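Local coordinates for glycerol uptake operon antiterminator-related protein (Thermotoga maritima, PDB 1VKF) that is related to glycerol uptake operon antiterminators and probably acts, like its family, as a glycerol-3-phosphate-responsive regulator of transcription, at residues I124-G137 / I147-E159. Numbering follows the deposited sequence.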
loop_
_atom_site.group_PDB
_atom_site.type_symbol
_atom_site.label_atom_id
_atom_site.label_comp_id
_atom_site.label_asym_id
_atom_site.label_seq_id
_atom_site.Cartn_x
_atom_site.Cartn_y
_atom_site.Cartn_z
ATOM N N ILE A 124 -6.313 -10.239 -10.513
ATOM C CA ILE A 124 -5.071 -10.635 -9.840
ATOM C C ILE A 124 -4.383 -11.797 -10.547
ATOM O O ILE A 124 -3.174 -11.783 -10.771
ATOM C CB ILE A 124 -5.349 -10.974 -8.373
ATOM C CG1 ILE A 124 -5.526 -9.666 -7.576
ATOM C CG2 ILE A 124 -4.218 -11.787 -7.753
ATOM C CD1 ILE A 124 -6.252 -9.839 -6.274
ATOM N N GLU A 125 -5.180 -12.773 -10.939
ATOM C CA GLU A 125 -4.644 -13.987 -11.528
ATOM C C GLU A 125 -4.134 -13.689 -12.942
ATOM O O GLU A 125 -3.059 -14.127 -13.319
ATOM C CB GLU A 125 -5.707 -15.088 -11.464
ATOM C CG GLU A 125 -5.976 -15.451 -10.007
ATOM C CD GLU A 125 -6.936 -16.600 -9.804
ATOM O OE1 GLU A 125 -7.862 -16.750 -10.618
ATOM O OE2 GLU A 125 -6.771 -17.325 -8.788
ATOM N N THR A 126 -4.866 -12.880 -13.687
ATOM C CA THR A 126 -4.517 -12.575 -15.074
ATOM C C THR A 126 -3.269 -11.722 -15.207
ATOM O O THR A 126 -2.455 -11.941 -16.094
ATOM C CB THR A 126 -5.689 -11.871 -15.767
ATOM O OG1 THR A 126 -6.824 -12.745 -15.752
ATOM C CG2 THR A 126 -5.400 -11.696 -17.265
ATOM N N LEU A 127 -3.117 -10.747 -14.321
ATOM C CA LEU A 127 -1.985 -9.842 -14.354
ATOM C C LEU A 127 -0.768 -10.340 -13.546
ATOM O O LEU A 127 0.282 -9.724 -13.598
ATOM C CB LEU A 127 -2.431 -8.479 -13.829
ATOM C CG LEU A 127 -3.581 -7.803 -14.581
ATOM C CD1 LEU A 127 -3.881 -6.452 -13.956
ATOM C CD2 LEU A 127 -3.284 -7.691 -16.083
ATOM N N GLY A 128 -0.913 -11.414 -12.788
ATOM C CA GLY A 128 0.171 -11.914 -11.959
ATOM C C GLY A 128 0.507 -11.007 -10.778
ATOM O O GLY A 128 1.660 -10.643 -10.571
ATOM N N VAL A 129 -0.495 -10.627 -10.001
ATOM C CA VAL A 129 -0.275 -9.720 -8.880
ATOM C C VAL A 129 0.173 -10.476 -7.630
ATOM O O VAL A 129 -0.566 -11.293 -7.094
ATOM C CB VAL A 129 -1.541 -8.943 -8.575
ATOM C CG1 VAL A 129 -1.332 -8.058 -7.375
ATOM C CG2 VAL A 129 -2.001 -8.164 -9.802
ATOM N N ASP A 130 1.375 -10.186 -7.154
ATOM C CA ASP A 130 1.939 -10.895 -6.009
ATOM C C ASP A 130 1.450 -10.290 -4.677
ATOM O O ASP A 130 1.314 -10.995 -3.704
ATOM C CB ASP A 130 3.464 -10.774 -6.017
ATOM C CG ASP A 130 4.088 -11.209 -7.335
ATOM O OD1 ASP A 130 3.785 -12.337 -7.784
ATOM O OD2 ASP A 130 4.886 -10.474 -7.983
ATOM N N VAL A 131 1.286 -8.971 -4.676
ATOM C CA VAL A 131 0.993 -8.172 -3.458
ATOM C C VAL A 131 -0.233 -7.278 -3.659
ATOM O O VAL A 131 -0.294 -6.421 -4.550
ATOM C CB VAL A 131 2.186 -7.304 -3.006
ATOM C CG1 VAL A 131 1.880 -6.587 -1.671
ATOM C CG2 VAL A 131 3.445 -8.172 -2.859
ATOM N N VAL A 132 -1.240 -7.533 -2.843
ATOM C CA VAL A 132 -2.511 -6.855 -2.969
ATOM C C VAL A 132 -2.856 -6.199 -1.630
ATOM O O VAL A 132 -2.670 -6.831 -0.596
ATOM C CB VAL A 132 -3.662 -7.864 -3.313
ATOM C CG1 VAL A 132 -4.936 -7.111 -3.490
ATOM C CG2 VAL A 132 -3.353 -8.652 -4.552
ATOM N N GLU A 133 -3.351 -4.972 -1.662
ATOM C CA GLU A 133 -3.918 -4.291 -0.500
ATOM C C GLU A 133 -5.433 -4.317 -0.572
ATOM O O GLU A 133 -6.036 -3.737 -1.476
ATOM C CB GLU A 133 -3.403 -2.870 -0.374
ATOM C CG GLU A 133 -3.874 -2.146 0.908
ATOM C CD GLU A 133 -3.351 -0.731 0.982
ATOM O OE1 GLU A 133 -3.743 0.064 0.125
ATOM O OE2 GLU A 133 -2.595 -0.442 1.919
ATOM N N VAL A 134 -6.026 -4.985 0.390
ATOM C CA VAL A 134 -7.492 -5.177 0.421
ATOM C C VAL A 134 -8.112 -4.239 1.423
ATOM O O VAL A 134 -7.730 -4.211 2.594
ATOM C CB VAL A 134 -7.861 -6.604 0.758
ATOM C CG1 VAL A 134 -9.381 -6.735 0.882
ATOM C CG2 VAL A 134 -7.285 -7.570 -0.275
ATOM N N LEU A 135 -9.124 -3.506 0.966
ATOM C CA LEU A 135 -9.879 -2.577 1.794
ATOM C C LEU A 135 -11.391 -2.904 1.752
ATOM O O LEU A 135 -11.882 -3.335 0.700
ATOM C CB LEU A 135 -9.692 -1.143 1.329
ATOM C CG LEU A 135 -8.245 -0.614 1.218
ATOM C CD1 LEU A 135 -7.712 -0.759 -0.157
ATOM C CD2 LEU A 135 -8.279 0.851 1.662
ATOM N N PRO A 136 -12.111 -2.705 2.857
ATOM C CA PRO A 136 -11.549 -2.358 4.176
ATOM C C PRO A 136 -10.923 -3.597 4.837
ATOM O O PRO A 136 -11.036 -4.747 4.360
ATOM C CB PRO A 136 -12.774 -1.909 4.967
ATOM C CG PRO A 136 -13.922 -2.775 4.378
ATOM C CD PRO A 136 -13.566 -2.898 2.938
ATOM N N GLY A 137 -10.238 -3.398 5.956
ATOM C CA GLY A 137 -9.451 -4.443 6.541
ATOM C C GLY A 137 -10.225 -5.668 7.045
ATOM O O GLY A 137 -9.711 -6.780 6.964
ATOM N N ILE A 147 -7.047 -16.344 -2.344
ATOM C CA ILE A 147 -5.826 -16.148 -3.122
ATOM C C ILE A 147 -4.603 -16.630 -2.354
ATOM O O ILE A 147 -3.645 -15.878 -2.157
ATOM C CB ILE A 147 -5.682 -14.686 -3.605
ATOM C CG1 ILE A 147 -5.855 -13.658 -2.462
ATOM C CG2 ILE A 147 -6.700 -14.414 -4.719
ATOM C CD1 ILE A 147 -5.682 -12.247 -2.910
ATOM N N PRO A 148 -4.613 -17.900 -1.953
ATOM C CA PRO A 148 -3.483 -18.464 -1.205
ATOM C C PRO A 148 -2.205 -18.358 -2.042
ATOM O O PRO A 148 -2.248 -18.426 -3.276
ATOM C CB PRO A 148 -3.898 -19.928 -0.966
ATOM C CG PRO A 148 -4.995 -20.202 -1.927
ATOM C CD PRO A 148 -5.659 -18.910 -2.217
ATOM N N GLY A 149 -1.087 -18.127 -1.385
ATOM C CA GLY A 149 0.152 -17.837 -2.085
ATOM C C GLY A 149 0.403 -16.358 -2.402
ATOM O O GLY A 149 1.511 -15.991 -2.780
ATOM N N ARG A 150 -0.603 -15.501 -2.308
ATOM C CA ARG A 150 -0.358 -14.088 -2.578
ATOM C C ARG A 150 -0.329 -13.354 -1.261
ATOM O O ARG A 150 -0.966 -13.777 -0.300
ATOM C CB ARG A 150 -1.384 -13.515 -3.558
ATOM C CG ARG A 150 -1.336 -14.290 -4.905
ATOM C CD ARG A 150 -2.369 -13.893 -5.886
ATOM N NE ARG A 150 -2.506 -14.924 -6.918
ATOM C CZ ARG A 150 -1.939 -14.889 -8.117
ATOM N NH1 ARG A 150 -1.139 -13.905 -8.492
ATOM N NH2 ARG A 150 -2.155 -15.896 -8.943
ATOM N N THR A 151 0.455 -12.283 -1.214
ATOM C CA THR A 151 0.574 -11.442 -0.027
ATOM C C THR A 151 -0.578 -10.472 0.022
ATOM O O THR A 151 -0.796 -9.736 -0.934
ATOM C CB THR A 151 1.877 -10.674 -0.086
ATOM O OG1 THR A 151 2.962 -11.594 -0.136
ATOM C CG2 THR A 151 2.114 -9.910 1.198
ATOM N N VAL A 152 -1.341 -10.489 1.111
ATOM C CA VAL A 152 -2.404 -9.521 1.326
ATOM C C VAL A 152 -2.034 -8.556 2.470
ATOM O O VAL A 152 -1.627 -8.969 3.556
ATOM C CB VAL A 152 -3.761 -10.217 1.614
ATOM C CG1 VAL A 152 -4.850 -9.179 1.955
ATOM C CG2 VAL A 152 -4.170 -11.078 0.424
ATOM N N ILE A 153 -2.157 -7.266 2.191
ATOM C CA ILE A 153 -2.086 -6.229 3.191
ATOM C C ILE A 153 -3.490 -5.716 3.387
ATOM O O ILE A 153 -4.171 -5.327 2.429
ATOM C CB ILE A 153 -1.188 -5.100 2.699
ATOM C CG1 ILE A 153 0.217 -5.594 2.438
ATOM C CG2 ILE A 153 -1.203 -3.921 3.716
ATOM C CD1 ILE A 153 1.001 -4.709 1.518
ATOM N N ALA A 154 -3.939 -5.719 4.626
ATOM C CA ALA A 154 -5.231 -5.188 4.960
ATOM C C ALA A 154 -5.133 -3.714 5.214
ATOM O O ALA A 154 -4.182 -3.254 5.799
ATOM C CB ALA A 154 -5.766 -5.872 6.177
ATOM N N ALA A 155 -6.128 -2.968 4.779
ATOM C CA ALA A 155 -6.191 -1.550 5.155
ATOM C C ALA A 155 -7.593 -1.030 5.217
ATOM O O ALA A 155 -8.453 -1.407 4.415
ATOM C CB ALA A 155 -5.347 -0.715 4.113
ATOM N N GLY A 156 -7.808 -0.060 6.107
ATOM C CA GLY A 156 -9.076 0.648 6.169
ATOM C C GLY A 156 -9.990 0.251 7.291
ATOM O O GLY A 156 -10.364 -0.905 7.428
ATOM N N LEU A 157 -10.328 1.216 8.144
ATOM C CA LEU A 157 -11.276 1.054 9.242
ATOM C C LEU A 157 -10.863 -0.021 10.276
ATOM O O LEU A 157 -11.712 -0.624 10.915
ATOM C CB LEU A 157 -12.691 0.799 8.727
ATOM C CG LEU A 157 -13.255 1.840 7.760
ATOM C CD1 LEU A 157 -14.665 1.470 7.226
ATOM C CD2 LEU A 157 -13.326 3.204 8.440
ATOM N N VAL A 158 -9.570 -0.289 10.380
ATOM C CA VAL A 158 -9.079 -1.132 11.458
ATOM C C VAL A 158 -8.964 -0.250 12.715
ATOM O O VAL A 158 -8.035 0.538 12.840
ATOM C CB VAL A 158 -7.766 -1.800 11.091
ATOM C CG1 VAL A 158 -7.244 -2.654 12.270
ATOM C CG2 VAL A 158 -7.961 -2.654 9.835
ATOM N N GLU A 159 -9.940 -0.372 13.606
ATOM C CA GLU A 159 -10.199 0.619 14.652
ATOM C C GLU A 159 -9.809 0.226 16.085
ATOM O O GLU A 159 -9.905 1.054 16.992
ATOM C CB GLU A 159 -11.673 1.015 14.643
ATOM C CG GLU A 159 -12.023 1.793 13.382
ATOM C CD GLU A 159 -13.396 2.452 13.428
ATOM O OE1 GLU A 159 -14.269 1.998 14.195
ATOM O OE2 GLU A 159 -13.594 3.394 12.640
HETATM O O HOH W 1 -4.340 -16.562 -6.635
HETATM O O HOH W 2 -0.974 -15.107 -11.521
#
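Val132 and Val134 anchor the pairing of parallel strands 131-135 and 151-155, whose short axes come within 4.6 Å and diverge by 29°. Val132 donates its N-H to Thr151 O and accepts from Ile153 N (2.9 Å from Val132 O); Val134 repeats the pattern with Ile153 O and Ala155 N. Thr151 N to Asp130 O starts the series. Beyond the strands, past the cis peptide before Pro136, a nearly straight bond from Gly137 N reaches a lone pair of Gly156 O at 2.9 Å.

On the face carrying Val131, Glu133 and Ile153, Val131 CG1 meets Ile153 CD1 at 3.8 Å. Glu133 runs extended, with CG anti to its backbone N (chi1 -175°), which carries the carboxylate along the neighbouring strand until OE2 lies 3.5 Å from Ala155 CB; OE1 is held in a salt bridge by Arg108. The opposite face joins Val134 CG2 to Val152 CG1 at 3.7 Å, beneath helix 140-144.

Before the strands, Arg150 reaches back in an extended chain to the end of helix 114-127. NH1 donates to Val129 O (3.0 Å), which lies in the guanidinium plane although the donor stands 55° out of the carbonyl plane. Ile124 CG2 presses on Arg150 CD and, with Glu125 CA, covers one guanidinium face, while water bridges NH2 to Glu125 O. An alanine in place of Arg150 would lose this grip and is likely to leave Val129 O without its side-chain donor and Ile124 CG2 facing a gap.

Strand 131-135, helix 140-144 and strand 151-155 form a beta-alpha-beta unit of the TIM barrel. At the C-terminal strand ends, where such barrels place their active or binding sites, Leu157 N binds a citrate, probably from the crystallisation liquor.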